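Local coordinates for protein C alpha-dehydrogenase (Sphingobium sp. SYK-6, PDB 4YAC) that binds NADH and is a short-chain dehydrogenase/reductase of the bacterial pathway that cleaves beta-aryl ethers of lignin, at residues T125-M130 with G137-T142; A69-A74 with D86-T91. All coordinates share one frame; numbering follows the deposited sequence.

Interaction 1: residues T125-M130 with G137-T142; sequences TVMPRM and GHILIT
Gly137 to Ile139 of strand 137-142 meet Met127 and Met130 near the end of helix 105-133. This is the second half of a beta-alpha-beta crossover of the Rossmann fold. The two segments run nearly antiparallel, with an axis angle of 161° and a closest approach of 9.5 Å. Gly137 starts the strand beneath Met130, and its CA lies 4.3 Å from Met130 SD. Gly137 has no side chain, so the thioether lies over its backbone. The His138 side chain leaves the backbone on the side away from the helix, and its NE2 is hydrogen-bonded to Ser183 OG. What it offers the helix is backbone: Met130 CE stands 3.6 Å from His138 O. Met130 gets there as an extended chain, with CG anti to the carbonyl carbon (chi1 -75°) and both later torsions near 180°. Ile139 points its side chain back at the helix. Its CG1 lies 4.3 Å from Met130 SD, while its end goes on to Met127. Ile180 of strand 180-185 also touches Met130 and Ile139, so the next strand of the sheet shares this apolar layer. Met127, which also packs on Glu101 of the second subunit, bends away at chi2 and chi3. The root of its side chain is therefore what Ile139 touches: Ile139 CD1 sits 4.1 Å from Met127 CB and equally far from Met127 CG.

Interaction 2: residues A69-A74 with D86-T91; sequences AAYAAA and DLLCNT
The Tyr71 ring and the Asn90 amide are the flat groups here, with their planes 50° apart. The tyrosine carries a water at its edge, in the ring plane. Tyr71 OH donates to this water over 2.7 Å, and the water donates to Asn90 OD1, also over 2.7 Å. Tyr71 OH and Asn90 OD1 themselves are 4.1 Å apart, and the water joins them. The Asn90 side chain crosses the tyrosine at about a right angle. Its amide is held at both ends, because Asn90 ND2 donates to Leu140 O on the neighbouring strand. That bond should fix which end of the amide faces the water. Leu88 meets the phenol oxygen with a methyl: its CD1 lies 4.0 Å from Tyr71 OH. The oxygen thus has this methyl and the water as neighbours, at roughly a right angle to each other. The helix backbone is far from the strand, with Tyr71 CA 12.3 Å from Asn90 CA. The Tyr71 CB points to the strand, and with CG roughly anti to the backbone N (chi1 -151°) the ring carries its OH across the gap. Asn121 of helix 105-133 also touches Tyr71, and Val126 of that helix touches Leu88. Leu65, which binds NADH, lies against Tyr71, with side chains about 3 Å apart. The arrangement is a helix packed over the central parallel sheet of a Rossmann fold, beside the dinucleotide site.

How the interactions relate
From the N terminus, helix 68-81 comes first and strand 87-90 follows, so interaction 2 closes a short helix-to-strand connection. The chain then runs through helix 105-133 to strand 137-142, where interaction 1 closes a second connection of the same kind. The two loops are in series and neither nests in the other. They meet at the sheet, where strands 87-90 and 137-142 are parallel neighbours. Leu140 N is 2.7 Å from Leu88 O, and Asn90 N is 2.8 Å from Leu140 O, both probable hydrogen bonds. Met130 CE also packs on Asp86 O. Two successive helices are thus tied to two adjacent central strands.

Interaction 1: residues T125-M130 with G137-T142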
loop_
_atom_site.group_PDB
_atom_site.type_symbol
_atom_site.label_atom_id
_atom_site.label_comp_id
_atom_site.label_asym_id
_atom_site.label_seq_id
_atom_site.Cartn_x
_atom_site.Cartn_y
_atom_site.Cartn_z
ATOM N N THR A 125 9.092 4.125 16.999
ATOM C CA THR A 125 10.073 4.133 18.083
ATOM C C THR A 125 10.876 5.428 18.060
ATOM O O THR A 125 11.147 6.017 19.109
ATOM C CB THR A 125 11.041 2.928 18.002
ATOM O OG1 THR A 125 10.301 1.708 18.135
ATOM C CG2 THR A 125 12.084 2.980 19.116
ATOM N N VAL A 126 11.237 5.875 16.859
ATOM C CA VAL A 126 12.167 6.997 16.701
ATOM C C VAL A 126 11.487 8.350 16.487
ATOM O O VAL A 126 11.908 9.353 17.057
ATOM C CB VAL A 126 13.129 6.729 15.516
ATOM C CG1 VAL A 126 13.976 7.957 15.183
ATOM C CG2 VAL A 126 14.022 5.536 15.826
ATOM N N MET A 127 10.448 8.392 15.661
ATOM C CA MET A 127 9.864 9.669 15.262
ATOM C C MET A 127 9.297 10.466 16.450
ATOM O O MET A 127 9.460 11.688 16.505
ATOM C CB MET A 127 8.793 9.422 14.191
ATOM C CG MET A 127 7.934 10.611 13.829
ATOM S SD MET A 127 6.355 10.559 14.693
ATOM C CE MET A 127 5.607 9.060 14.039
ATOM N N PRO A 128 8.653 9.790 17.418
ATOM C CA PRO A 128 8.216 10.543 18.604
ATOM C C PRO A 128 9.370 11.125 19.430
ATOM O O PRO A 128 9.192 12.152 20.089
ATOM C CB PRO A 128 7.443 9.499 19.413
ATOM C CG PRO A 128 6.944 8.537 18.388
ATOM C CD PRO A 128 8.051 8.444 17.378
ATOM N N ARG A 129 10.532 10.480 19.399
ATOM C CA ARG A 129 11.707 11.003 20.086
ATOM C C ARG A 129 12.236 12.237 19.362
ATOM O O ARG A 129 12.660 13.205 19.994
ATOM C CB ARG A 129 12.798 9.937 20.182
ATOM C CG ARG A 129 12.347 8.640 20.831
ATOM C CD ARG A 129 13.517 7.686 21.006
ATOM N NE ARG A 129 13.100 6.371 21.484
ATOM C CZ ARG A 129 13.856 5.560 22.221
ATOM N NH1 ARG A 129 15.079 5.924 22.591
ATOM N NH2 ARG A 129 13.384 4.382 22.601
ATOM N N MET A 130 12.205 12.198 18.032
ATOM C CA MET A 130 12.611 13.345 17.228
ATOM C C MET A 130 11.762 14.567 17.555
ATOM O O MET A 130 12.287 15.659 17.766
ATOM C CB MET A 130 12.495 13.032 15.739
ATOM C CG MET A 130 13.584 12.138 15.188
ATOM S SD MET A 130 13.221 11.675 13.486
ATOM C CE MET A 130 14.741 10.858 13.013
ATOM N N GLY A 137 14.861 16.320 12.065
ATOM C CA GLY A 137 15.317 14.980 11.761
ATOM C C GLY A 137 14.972 14.610 10.334
ATOM O O GLY A 137 14.538 15.452 9.547
ATOM N N HIS A 138 15.175 13.344 9.999
ATOM C CA HIS A 138 14.846 12.860 8.672
ATOM C C HIS A 138 14.509 11.383 8.718
ATOM O O HIS A 138 15.120 10.622 9.468
ATOM C CB HIS A 138 16.006 13.111 7.715
ATOM C CG HIS A 138 15.612 13.079 6.271
ATOM N ND1 HIS A 138 15.275 14.216 5.568
ATOM C CD2 HIS A 138 15.492 12.048 5.404
ATOM C CE1 HIS A 138 14.969 13.886 4.326
ATOM N NE2 HIS A 138 15.093 12.577 4.199
ATOM N N ILE A 139 13.520 10.989 7.923
ATOM C CA ILE A 139 13.090 9.601 7.857
ATOM C C ILE A 139 13.128 9.117 6.416
ATOM O O ILE A 139 12.478 9.685 5.542
ATOM C CB ILE A 139 11.670 9.418 8.428
ATOM C CG1 ILE A 139 11.630 9.852 9.895
ATOM C CG2 ILE A 139 11.226 7.960 8.317
ATOM C CD1 ILE A 139 10.233 10.048 10.442
ATOM N N LEU A 140 13.907 8.067 6.184
ATOM C CA LEU A 140 13.958 7.394 4.892
ATOM C C LEU A 140 13.239 6.071 4.994
ATOM O O LEU A 140 13.454 5.308 5.937
ATOM C CB LEU A 140 15.402 7.164 4.438
ATOM C CG LEU A 140 15.615 6.218 3.243
ATOM C CD1 LEU A 140 15.171 6.866 1.938
ATOM C CD2 LEU A 140 17.068 5.766 3.162
ATOM N N ILE A 141 12.378 5.816 4.017
ATOM C CA ILE A 141 11.768 4.511 3.837
ATOM C C ILE A 141 12.212 3.992 2.481
ATOM O O ILE A 141 12.049 4.672 1.463
ATOM C CB ILE A 141 10.229 4.573 3.927
ATOM C CG1 ILE A 141 9.805 4.793 5.378
ATOM C CG2 ILE A 141 9.596 3.278 3.403
ATOM C CD1 ILE A 141 8.337 5.152 5.548
ATOM N N THR A 142 12.807 2.802 2.479
ATOM C CA THR A 142 13.188 2.131 1.241
ATOM C C THR A 142 12.117 1.124 0.882
ATOM O O THR A 142 11.975 0.091 1.536
ATOM C CB THR A 142 14.550 1.423 1.360
ATOM O OG1 THR A 142 15.544 2.365 1.792
ATOM C CG2 THR A 142 14.973 0.819 0.025
#

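Interaction 2: residues A69-A74 with D86-T91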
loop_
_atom_site.group_PDB
_atom_site.type_symbol
_atom_site.label_atom_id
_atom_site.label_comp_id
_atom_site.label_asym_id
_atom_site.label_seq_id
_atom_site.Cartn_x
_atom_site.Cartn_y
_atom_site.Cartn_z
ATOM N N ALA A 69 9.960 -4.359 21.586
ATOM C CA ALA A 69 10.691 -4.102 22.821
ATOM C C ALA A 69 12.181 -3.971 22.533
ATOM O O ALA A 69 12.853 -3.054 23.028
ATOM C CB ALA A 69 10.436 -5.209 23.829
ATOM N N ALA A 70 12.698 -4.890 21.725
ATOM C CA ALA A 70 14.113 -4.876 21.374
ATOM C C ALA A 70 14.448 -3.653 20.534
ATOM O O ALA A 70 15.547 -3.117 20.636
ATOM C CB ALA A 70 14.493 -6.144 20.635
ATOM N N TYR A 71 13.506 -3.210 19.706
ATOM C CA TYR A 71 13.744 -2.039 18.870
ATOM C C TYR A 71 13.970 -0.823 19.765
ATOM O O TYR A 71 14.919 -0.062 19.572
ATOM C CB TYR A 71 12.570 -1.801 17.910
ATOM C CG TYR A 71 12.962 -1.131 16.609
ATOM C CD1 TYR A 71 13.836 -0.053 16.592
ATOM C CD2 TYR A 71 12.462 -1.583 15.396
ATOM C CE1 TYR A 71 14.197 0.556 15.406
ATOM C CE2 TYR A 71 12.817 -0.976 14.197
ATOM C CZ TYR A 71 13.689 0.090 14.214
ATOM O OH TYR A 71 14.044 0.698 13.030
ATOM N N ALA A 72 13.112 -0.662 20.767
ATOM C CA ALA A 72 13.240 0.456 21.691
ATOM C C ALA A 72 14.576 0.392 22.422
ATOM O O ALA A 72 15.229 1.418 22.633
ATOM C CB ALA A 72 12.103 0.455 22.676
ATOM N N ALA A 73 14.981 -0.815 22.802
ATOM C CA ALA A 73 16.250 -1.005 23.497
ATOM C C ALA A 73 17.420 -0.652 22.586
ATOM O O ALA A 73 18.408 -0.064 23.033
ATOM C CB ALA A 73 16.375 -2.438 23.991
ATOM N N ALA A 74 17.301 -1.004 21.308
ATOM C CA ALA A 74 18.364 -0.754 20.340
ATOM C C ALA A 74 18.532 0.737 20.079
ATOM O O ALA A 74 19.648 1.221 19.902
ATOM C CB ALA A 74 18.082 -1.484 19.038
ATOM N N ASP A 86 19.245 11.223 14.291
ATOM C CA ASP A 86 18.894 12.332 13.413
ATOM C C ASP A 86 18.273 11.816 12.117
ATOM O O ASP A 86 17.345 12.420 11.586
ATOM C CB ASP A 86 20.123 13.179 13.094
ATOM C CG ASP A 86 20.679 13.884 14.317
ATOM O OD1 ASP A 86 20.006 14.806 14.827
ATOM O OD2 ASP A 86 21.794 13.525 14.756
ATOM N N LEU A 87 18.810 10.708 11.617
ATOM C CA LEU A 87 18.370 10.113 10.360
ATOM C C LEU A 87 18.025 8.651 10.581
ATOM O O LEU A 87 18.868 7.872 11.016
ATOM C CB LEU A 87 19.459 10.248 9.291
ATOM C CG LEU A 87 19.273 9.488 7.969
ATOM C CD1 LEU A 87 18.019 9.948 7.247
ATOM C CD2 LEU A 87 20.496 9.686 7.087
ATOM N N LEU A 88 16.780 8.289 10.293
ATOM C CA LEU A 88 16.343 6.899 10.362
ATOM C C LEU A 88 16.174 6.348 8.952
ATOM O O LEU A 88 15.418 6.903 8.154
ATOM C CB LEU A 88 15.032 6.780 11.138
ATOM C CG LEU A 88 14.373 5.395 11.109
ATOM C CD1 LEU A 88 15.234 4.375 11.833
ATOM C CD2 LEU A 88 12.975 5.449 11.709
ATOM N N CYS A 89 16.883 5.261 8.654
ATOM C CA CYS A 89 16.810 4.625 7.345
ATOM C C CYS A 89 16.139 3.270 7.499
ATOM O O CYS A 89 16.770 2.301 7.926
ATOM C CB CYS A 89 18.202 4.465 6.721
ATOM S SG CYS A 89 19.079 6.013 6.429
ATOM N N ASN A 90 14.852 3.218 7.173
ATOM C CA ASN A 90 14.096 1.973 7.206
ATOM C C ASN A 90 14.294 1.223 5.897
ATOM O O ASN A 90 13.530 1.410 4.951
ATOM C CB ASN A 90 12.608 2.245 7.436
ATOM C CG ASN A 90 12.344 3.095 8.663
ATOM O OD1 ASN A 90 12.319 2.597 9.788
ATOM N ND2 ASN A 90 12.121 4.384 8.449
ATOM N N THR A 91 15.316 0.372 5.841
ATOM C CA THR A 91 15.751 -0.206 4.574
ATOM C C THR A 91 15.711 -1.732 4.560
ATOM O O THR A 91 15.621 -2.335 3.490
ATOM C CB THR A 91 17.169 0.303 4.237
ATOM O OG1 THR A 91 17.126 1.732 4.154
ATOM C CG2 THR A 91 17.679 -0.250 2.910
HETATM O O HOH W 1 12.565 0.171 10.842
#